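Local structure of tyrosinase (Burkholderia thailandensis, 5ZRD) at residues N147-S159 with Y169-P181. The protein catalyses, as a dicopper monooxygenase, the hydroxylation of monophenols to catechols and probably their further oxidation to quinones. Numbering follows the deposited sequence.
Sequences NPLRSFVLPVALS and YEKPKGYVTVRYP
Leu154 and Tyr175 meet through both backbone and side chain. Leu154 N donates to Tyr175 O (2.9 Å), and Gly174 N returns a bond to Leu154 O (3.0 Å) from within the type II turn Pro172 to Tyr175. To one side of this pair, Thr177 N reaches Phe152 O; to the other, Leu158 and Lys171 bond in both directions as an antiparallel hydrogen-bonded pair, Lys171 N lying 2.9 Å from Leu158 O. The two loops thus run alongside each other through isolated bridges, without forming a regular sheet.

Among the side chains, Leu154 and Tyr175 lie side by side and point the same way, with Leu154 CD1 3.7 Å from Tyr175 CD2. Lys171 bends so that its CE passes over one face of the Tyr175 ring, while its NZ forms a salt bridge with Asp303, whose carboxylate also bonds Tyr175 OH, and donates to Gly184 O. Phe51 of helix 50-57 packs against Leu154. Lys173 stretches its aliphatic chain past the Pro155 carbonyl, CE coming within 3.3 Å of Pro155 O.

Toward Leu149 to Phe152 the contact is made largely by polar side chains. With chi1 at 57°, Thr177 OG1 sits between its own N and carbonyl carbon and faces Phe152 N, which donates to it at 3.0 Å; a water links the same hydroxyl to Arg150 O. Arg179 extends to place NH2 2.9 Å from Leu149 O, in both the guanidinium and carbonyl planes, while Arg150 O lies over one guanidinium face. Asp313 forms a salt bridge with that same NH2, and Leu133 O accepts a hydrogen bond from NH1.

With carbonyls and a carboxylate gripping the Arg179 guanidinium, and Asp303 and Gly184 O holding the buried Lys171 beside Tyr175, polar side-chain ends tie the two paired loops to neighbouring parts of the central dicopper domain.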
ATOM      1  N   ASN A 147      14.817  45.144  -8.708  1.00 42.89           N
ATOM      2  CA  ASN A 147      14.128  44.706  -9.906  1.00 37.93           C
ATOM      3  C   ASN A 147      13.363  43.415  -9.586  1.00 37.39           C
ATOM      4  O   ASN A 147      13.970  42.412  -9.325  1.00 39.82           O
ATOM      5  CB  ASN A 147      15.136  44.466 -11.030  1.00 39.59           C
ATOM      6  CG  ASN A 147      14.509  43.962 -12.317  1.00 36.51           C
ATOM      7  OD1 ASN A 147      13.294  43.925 -12.444  1.00 43.98           O
ATOM      8  ND2 ASN A 147      15.325  43.572 -13.274  1.00 30.14           N
ATOM      9  N   PRO A 148      12.027  43.435  -9.592  1.00 36.12           N
ATOM     10  CA  PRO A 148      11.304  42.205  -9.293  1.00 33.81           C
ATOM     11  C   PRO A 148      11.490  41.077 -10.327  1.00 34.48           C
ATOM     12  O   PRO A 148      11.121  39.941 -10.044  1.00 37.35           O
ATOM     13  CB  PRO A 148       9.829  42.626  -9.323  1.00 35.75           C
ATOM     14  CG  PRO A 148       9.804  43.676 -10.382  1.00 37.94           C
ATOM     15  CD  PRO A 148      11.133  44.395 -10.251  1.00 35.95           C
ATOM     16  N   LEU A 149      12.057  41.384 -11.497  1.00 33.65           N
ATOM     17  CA  LEU A 149      12.176  40.426 -12.617  1.00 34.63           C
ATOM     18  C   LEU A 149      13.491  39.619 -12.556  1.00 37.24           C
ATOM     19  O   LEU A 149      13.562  38.585 -13.224  1.00 35.92           O
ATOM     20  CB  LEU A 149      12.103  41.196 -13.941  1.00 32.31           C
ATOM     21  CG  LEU A 149      10.990  42.237 -14.066  1.00 31.50           C
ATOM     22  CD1 LEU A 149      11.045  42.922 -15.448  1.00 31.28           C
ATOM     23  CD2 LEU A 149       9.649  41.581 -13.839  1.00 30.02           C
ATOM     24  N   ARG A 150      14.508  40.046 -11.784  1.00 35.80           N
ATOM     25  CA  ARG A 150      15.783  39.336 -11.761  1.00 38.94           C
ATOM     26  C   ARG A 150      15.682  38.038 -10.957  1.00 37.04           C
ATOM     27  O   ARG A 150      16.433  37.116 -11.220  1.00 36.10           O
ATOM     28  CB  ARG A 150      16.940  40.190 -11.236  1.00 46.93           C
ATOM     29  CG  ARG A 150      16.889  40.621  -9.777  1.00 59.77           C
ATOM     30  CD  ARG A 150      18.308  40.698  -9.210  1.00 72.35           C
ATOM     31  NE  ARG A 150      19.357  40.900 -10.225  1.00 78.33           N
ATOM     32  CZ  ARG A 150      20.627  40.479 -10.140  1.00 78.53           C
ATOM     33  NH1 ARG A 150      20.981  39.604  -9.215  1.00 77.27           N
ATOM     34  NH2 ARG A 150      21.544  40.959 -10.970  1.00 69.13           N
ATOM     35  N   SER A 151      14.752  37.940 -10.022  1.00 31.92           N
ATOM     36  CA  SER A 151      14.708  36.788  -9.149  1.00 32.47           C
ATOM     37  C   SER A 151      13.520  36.967  -8.221  1.00 32.87           C
ATOM     38  O   SER A 151      12.829  38.006  -8.230  1.00 36.53           O
ATOM     39  CB  SER A 151      15.976  36.629  -8.365  1.00 32.21           C
ATOM     40  OG  SER A 151      16.224  37.838  -7.656  1.00 36.06           O
ATOM     41  N   PHE A 152      13.284  35.966  -7.418  1.00 33.94           N
ATOM     42  CA  PHE A 152      12.162  36.057  -6.480  1.00 34.07           C
ATOM     43  C   PHE A 152      12.552  35.318  -5.209  1.00 33.08           C
ATOM     44  O   PHE A 152      13.213  34.298  -5.261  1.00 34.48           O
ATOM     45  CB  PHE A 152      10.895  35.501  -7.117  1.00 32.53           C
ATOM     46  CG  PHE A 152       9.711  35.298  -6.206  1.00 33.59           C
ATOM     47  CD1 PHE A 152       8.992  36.383  -5.727  1.00 31.87           C
ATOM     48  CD2 PHE A 152       9.261  34.022  -5.911  1.00 30.98           C
ATOM     49  CE1 PHE A 152       7.873  36.202  -4.938  1.00 29.81           C
ATOM     50  CE2 PHE A 152       8.128  33.842  -5.137  1.00 32.76           C
ATOM     51  CZ  PHE A 152       7.441  34.928  -4.645  1.00 32.57           C
ATOM     52  N   VAL A 153      12.201  35.941  -4.103  1.00 37.07           N
ATOM     53  CA  VAL A 153      12.495  35.481  -2.769  1.00 34.63           C
ATOM     54  C   VAL A 153      11.214  34.803  -2.288  1.00 34.59           C
ATOM     55  O   VAL A 153      10.138  35.378  -2.368  1.00 42.03           O
ATOM     56  CB  VAL A 153      12.884  36.666  -1.845  1.00 35.60           C
ATOM     57  CG1 VAL A 153      13.209  36.213  -0.432  1.00 38.33           C
ATOM     58  CG2 VAL A 153      14.046  37.494  -2.398  1.00 37.43           C
ATOM     59  N   LEU A 154      11.322  33.604  -1.776  1.00 34.76           N
ATOM     60  CA  LEU A 154      10.161  32.864  -1.382  1.00 34.46           C
ATOM     61  C   LEU A 154       9.610  33.454  -0.073  1.00 39.22           C
ATOM     62  O   LEU A 154      10.365  33.627   0.860  1.00 36.93           O
ATOM     63  CB  LEU A 154      10.581  31.405  -1.209  1.00 34.85           C
ATOM     64  CG  LEU A 154      10.992  30.672  -2.488  1.00 38.13           C
ATOM     65  CD1 LEU A 154      11.414  29.244  -2.179  1.00 39.14           C
ATOM     66  CD2 LEU A 154       9.855  30.676  -3.494  1.00 34.93           C
ATOM     67  N   PRO A 155       8.296  33.770  -0.012  1.00 40.78           N
ATOM     68  CA  PRO A 155       7.686  34.292   1.239  1.00 39.98           C
ATOM     69  C   PRO A 155       7.467  33.232   2.334  1.00 41.93           C
ATOM     70  O   PRO A 155       7.403  33.571   3.513  1.00 45.88           O
ATOM     71  CB  PRO A 155       6.314  34.821   0.796  1.00 38.39           C
ATOM     72  CG  PRO A 155       5.967  33.949  -0.384  1.00 40.47           C
ATOM     73  CD  PRO A 155       7.293  33.796  -1.100  1.00 39.03           C
ATOM     74  N   VAL A 156       7.281  31.980   1.916  1.00 41.43           N
ATOM     75  CA  VAL A 156       7.193  30.833   2.784  1.00 38.87           C
ATOM     76  C   VAL A 156       8.054  29.753   2.154  1.00 40.32           C
ATOM     77  O   VAL A 156       8.467  29.892   1.002  1.00 37.53           O
ATOM     78  CB  VAL A 156       5.756  30.313   2.952  1.00 42.33           C
ATOM     79  CG1 VAL A 156       4.871  31.329   3.651  1.00 49.67           C
ATOM     80  CG2 VAL A 156       5.158  29.915   1.621  1.00 42.66           C
ATOM     81  N   ALA A 157       8.261  28.687   2.906  1.00 38.71           N
ATOM     82  CA  ALA A 157       9.115  27.612   2.461  1.00 41.81           C
ATOM     83  C   ALA A 157       8.326  26.680   1.540  1.00 38.89           C
ATOM     84  O   ALA A 157       7.145  26.513   1.667  1.00 38.04           O
ATOM     85  CB  ALA A 157       9.676  26.857   3.644  1.00 44.27           C
ATOM     86  N   LEU A 158       9.035  26.112   0.599  1.00 39.51           N
ATOM     87  CA  LEU A 158       8.595  24.947  -0.091  1.00 40.03           C
ATOM     88  C   LEU A 158       9.002  23.776   0.782  1.00 36.42           C
ATOM     89  O   LEU A 158      10.176  23.461   0.862  1.00 32.90           O
ATOM     90  CB  LEU A 158       9.300  24.851  -1.444  1.00 38.25           C
ATOM     91  CG  LEU A 158       8.860  25.876  -2.480  1.00 38.94           C
ATOM     92  CD1 LEU A 158       9.766  25.817  -3.695  1.00 37.19           C
ATOM     93  CD2 LEU A 158       7.414  25.631  -2.878  1.00 41.30           C
ATOM     94  N   SER A 159       8.042  23.161   1.423  1.00 32.88           N
ATOM     95  CA  SER A 159       8.387  22.107   2.331  1.00 36.11           C
ATOM     96  C   SER A 159       7.221  21.125   2.475  1.00 33.71           C
ATOM     97  O   SER A 159       6.117  21.542   2.643  1.00 36.43           O
ATOM     98  CB  SER A 159       8.780  22.723   3.667  1.00 37.65           C
ATOM     99  OG  SER A 159       8.439  21.873   4.749  1.00 34.03           O
ATOM    100  N   TYR A 169      13.466  18.478  -3.050  1.00 27.73           N
ATOM    101  CA  TYR A 169      12.350  19.339  -3.415  1.00 30.99           C
ATOM    102  C   TYR A 169      12.331  20.609  -2.561  1.00 33.36           C
ATOM    103  O   TYR A 169      11.818  21.623  -3.012  1.00 35.96           O
ATOM    104  CB  TYR A 169      10.990  18.671  -3.219  1.00 29.41           C
ATOM    105  CG  TYR A 169      10.744  17.419  -4.002  1.00 30.57           C
ATOM    106  CD1 TYR A 169      11.472  17.123  -5.146  1.00 32.35           C
ATOM    107  CD2 TYR A 169       9.749  16.532  -3.616  1.00 32.07           C
ATOM    108  CE1 TYR A 169      11.244  15.955  -5.865  1.00 31.18           C
ATOM    109  CE2 TYR A 169       9.509  15.364  -4.326  1.00 32.94           C
ATOM    110  CZ  TYR A 169      10.251  15.080  -5.465  1.00 33.34           C
ATOM    111  OH  TYR A 169      10.054  13.927  -6.172  1.00 33.61           O
ATOM    112  N   GLU A 170      12.860  20.543  -1.333  1.00 35.99           N
ATOM    113  CA  GLU A 170      12.536  21.538  -0.282  1.00 34.77           C
ATOM    114  C   GLU A 170      13.476  22.722  -0.377  1.00 33.54           C
ATOM    115  O   GLU A 170      14.675  22.552  -0.708  1.00 34.17           O
ATOM    116  CB  GLU A 170      12.578  20.883   1.099  1.00 38.84           C
ATOM    117  CG  GLU A 170      11.512  19.807   1.239  1.00 39.18           C
ATOM    118  CD  GLU A 170      11.315  19.320   2.648  1.00 37.84           C
ATOM    119  OE1 GLU A 170      10.166  19.027   3.019  1.00 37.26           O
ATOM    120  OE2 GLU A 170      12.326  19.221   3.336  1.00 39.21           O
ATOM    121  N   LYS A 171      12.901  23.898  -0.101  1.00 31.87           N
ATOM    122  CA  LYS A 171      13.615  25.145  -0.154  1.00 31.81           C
ATOM    123  C   LYS A 171      13.068  26.073   0.925  1.00 34.69           C
ATOM    124  O   LYS A 171      11.844  26.257   1.015  1.00 35.33           O
ATOM    125  CB  LYS A 171      13.510  25.708  -1.576  1.00 36.08           C
ATOM    126  CG  LYS A 171      14.649  25.273  -2.481  1.00 37.82           C
ATOM    127  CD  LYS A 171      14.353  25.078  -3.939  1.00 37.72           C
ATOM    128  CE  LYS A 171      15.075  26.065  -4.815  1.00 40.03           C
ATOM    129  NZ  LYS A 171      15.781  25.443  -5.962  1.00 35.95           N
ATOM    130  N   PRO A 172      13.969  26.665   1.748  1.00 37.25           N
ATOM    131  CA  PRO A 172      13.500  27.428   2.901  1.00 37.31           C
ATOM    132  C   PRO A 172      12.857  28.774   2.551  1.00 37.82           C
ATOM    133  O   PRO A 172      13.113  29.344   1.468  1.00 35.56           O
ATOM    134  CB  PRO A 172      14.781  27.763   3.683  1.00 40.55           C
ATOM    135  CG  PRO A 172      15.828  27.928   2.603  1.00 34.87           C
ATOM    136  CD  PRO A 172      15.444  26.825   1.633  1.00 36.37           C
ATOM    137  N   LYS A 173      12.098  29.296   3.512  1.00 38.75           N
ATOM    138  CA  LYS A 173      11.653  30.680   3.470  1.00 38.45           C
ATOM    139  C   LYS A 173      12.856  31.590   3.255  1.00 36.17           C
ATOM    140  O   LYS A 173      13.899  31.349   3.843  1.00 39.20           O
ATOM    141  CB  LYS A 173      11.023  31.103   4.789  1.00 41.24           C
ATOM    142  CG  LYS A 173      10.531  32.541   4.828  1.00 41.13           C
ATOM    143  CD  LYS A 173       9.756  32.833   6.079  1.00 41.82           C
ATOM    144  CE  LYS A 173       9.274  34.259   6.151  1.00 48.37           C
ATOM    145  NZ  LYS A 173       8.223  34.378   7.185  1.00 58.20           N
ATOM    146  N   GLY A 174      12.720  32.588   2.402  1.00 30.92           N
ATOM    147  CA  GLY A 174      13.864  33.471   2.069  1.00 34.71           C
ATOM    148  C   GLY A 174      14.762  32.953   0.951  1.00 34.16           C
ATOM    149  O   GLY A 174      15.662  33.615   0.537  1.00 37.83           O
ATOM    150  N   TYR A 175      14.535  31.770   0.431  1.00 37.76           N
ATOM    151  CA  TYR A 175      15.327  31.296  -0.691  1.00 36.33           C
ATOM    152  C   TYR A 175      15.176  32.255  -1.883  1.00 35.56           C
ATOM    153  O   TYR A 175      14.066  32.679  -2.158  1.00 35.86           O
ATOM    154  CB  TYR A 175      14.866  29.893  -1.089  1.00 38.19           C
ATOM    155  CG  TYR A 175      15.502  29.454  -2.376  1.00 37.82           C
ATOM    156  CD1 TYR A 175      16.833  29.056  -2.403  1.00 32.53           C
ATOM    157  CD2 TYR A 175      14.799  29.527  -3.572  1.00 35.79           C
ATOM    158  CE1 TYR A 175      17.427  28.666  -3.592  1.00 37.77           C
ATOM    159  CE2 TYR A 175      15.400  29.199  -4.777  1.00 36.12           C
ATOM    160  CZ  TYR A 175      16.720  28.770  -4.782  1.00 36.25           C
ATOM    161  OH  TYR A 175      17.309  28.410  -5.952  1.00 34.29           O
ATOM    162  N   VAL A 176      16.254  32.576  -2.596  1.00 31.64           N
ATOM    163  CA  VAL A 176      16.151  33.457  -3.774  1.00 33.46           C
ATOM    164  C   VAL A 176      16.485  32.636  -5.035  1.00 34.46           C
ATOM    165  O   VAL A 176      17.425  31.826  -5.070  1.00 33.85           O
ATOM    166  CB  VAL A 176      17.016  34.732  -3.617  1.00 38.97           C
ATOM    167  CG1 VAL A 176      18.391  34.437  -3.057  1.00 45.75           C
ATOM    168  CG2 VAL A 176      17.177  35.554  -4.886  1.00 37.16           C
ATOM    169  N   THR A 177      15.705  32.841  -6.100  1.00 31.91           N
ATOM    170  CA  THR A 177      15.861  32.010  -7.271  1.00 28.47           C
ATOM    171  C   THR A 177      17.200  32.368  -7.881  1.00 30.89           C
ATOM    172  O   THR A 177      17.595  33.546  -7.744  1.00 30.67           O
ATOM    173  CB  THR A 177      14.705  32.164  -8.261  1.00 25.77           C
ATOM    174  OG1 THR A 177      14.576  33.527  -8.649  1.00 27.25           O
ATOM    175  CG2 THR A 177      13.378  31.711  -7.690  1.00 27.49           C
ATOM    176  N   VAL A 178      17.850  31.382  -8.521  1.00 29.57           N
ATOM    177  CA  VAL A 178      19.092  31.637  -9.231  1.00 31.03           C
ATOM    178  C   VAL A 178      19.055  31.049 -10.639  1.00 30.47           C
ATOM    179  O   VAL A 178      18.396  30.090 -10.899  1.00 32.93           O
ATOM    180  CB  VAL A 178      20.309  31.073  -8.468  1.00 34.53           C
ATOM    181  CG1 VAL A 178      20.388  31.695  -7.090  1.00 35.05           C
ATOM    182  CG2 VAL A 178      20.308  29.548  -8.370  1.00 34.68           C
ATOM    183  N   ARG A 179      19.874  31.656 -11.480  1.00 29.69           N
ATOM    184  CA  ARG A 179      20.137  31.291 -12.837  1.00 30.47           C
ATOM    185  C   ARG A 179      21.608  30.899 -12.953  1.00 32.17           C
ATOM    186  O   ARG A 179      22.404  31.147 -12.035  1.00 29.95           O
ATOM    187  CB  ARG A 179      19.843  32.493 -13.738  1.00 31.77           C
ATOM    188  CG  ARG A 179      18.362  32.870 -13.794  1.00 29.36           C
ATOM    189  CD  ARG A 179      18.146  34.289 -14.277  1.00 30.91           C
ATOM    190  NE  ARG A 179      16.736  34.680 -14.143  1.00 30.67           N
ATOM    191  CZ  ARG A 179      16.322  35.921 -14.273  1.00 30.13           C
ATOM    192  NH1 ARG A 179      17.163  36.823 -14.747  1.00 30.16           N
ATOM    193  NH2 ARG A 179      15.096  36.270 -13.910  1.00 29.27           N
ATOM    194  N   TYR A 180      21.932  30.235 -14.050  1.00 32.42           N
ATOM    195  CA  TYR A 180      23.298  30.012 -14.438  1.00 31.69           C
ATOM    196  C   TYR A 180      24.074  31.308 -14.194  1.00 32.61           C
ATOM    197  O   TYR A 180      23.590  32.347 -14.570  1.00 30.59           O
ATOM    198  CB  TYR A 180      23.316  29.613 -15.905  1.00 33.28           C
ATOM    199  CG  TYR A 180      24.655  29.431 -16.560  1.00 34.67           C
ATOM    200  CD1 TYR A 180      25.328  30.507 -17.131  1.00 38.09           C
ATOM    201  CD2 TYR A 180      25.213  28.171 -16.690  1.00 36.55           C
ATOM    202  CE1 TYR A 180      26.562  30.347 -17.742  1.00 34.20           C
ATOM    203  CE2 TYR A 180      26.438  27.988 -17.311  1.00 38.43           C
ATOM    204  CZ  TYR A 180      27.110  29.081 -17.850  1.00 38.71           C
ATOM    205  OH  TYR A 180      28.274  28.886 -18.534  1.00 41.34           O
ATOM    206  N   PRO A 181      25.257  31.243 -13.588  1.00 33.41           N
ATOM    207  CA  PRO A 181      26.028  29.976 -13.387  1.00 32.31           C
ATOM    208  C   PRO A 181      25.924  29.457 -11.952  1.00 29.71           C
ATOM    209  O   PRO A 181      26.743  28.653 -11.529  1.00 30.52           O
ATOM    210  CB  PRO A 181      27.478  30.409 -13.635  1.00 33.51           C
ATOM    211  CG  PRO A 181      27.485  31.773 -12.983  1.00 33.34           C
ATOM    212  CD  PRO A 181      26.136  32.390 -13.319  1.00 32.04           C
TER
HETATM  213  O   HOH W   1      16.328  33.972 -10.496  1.00 29.50           O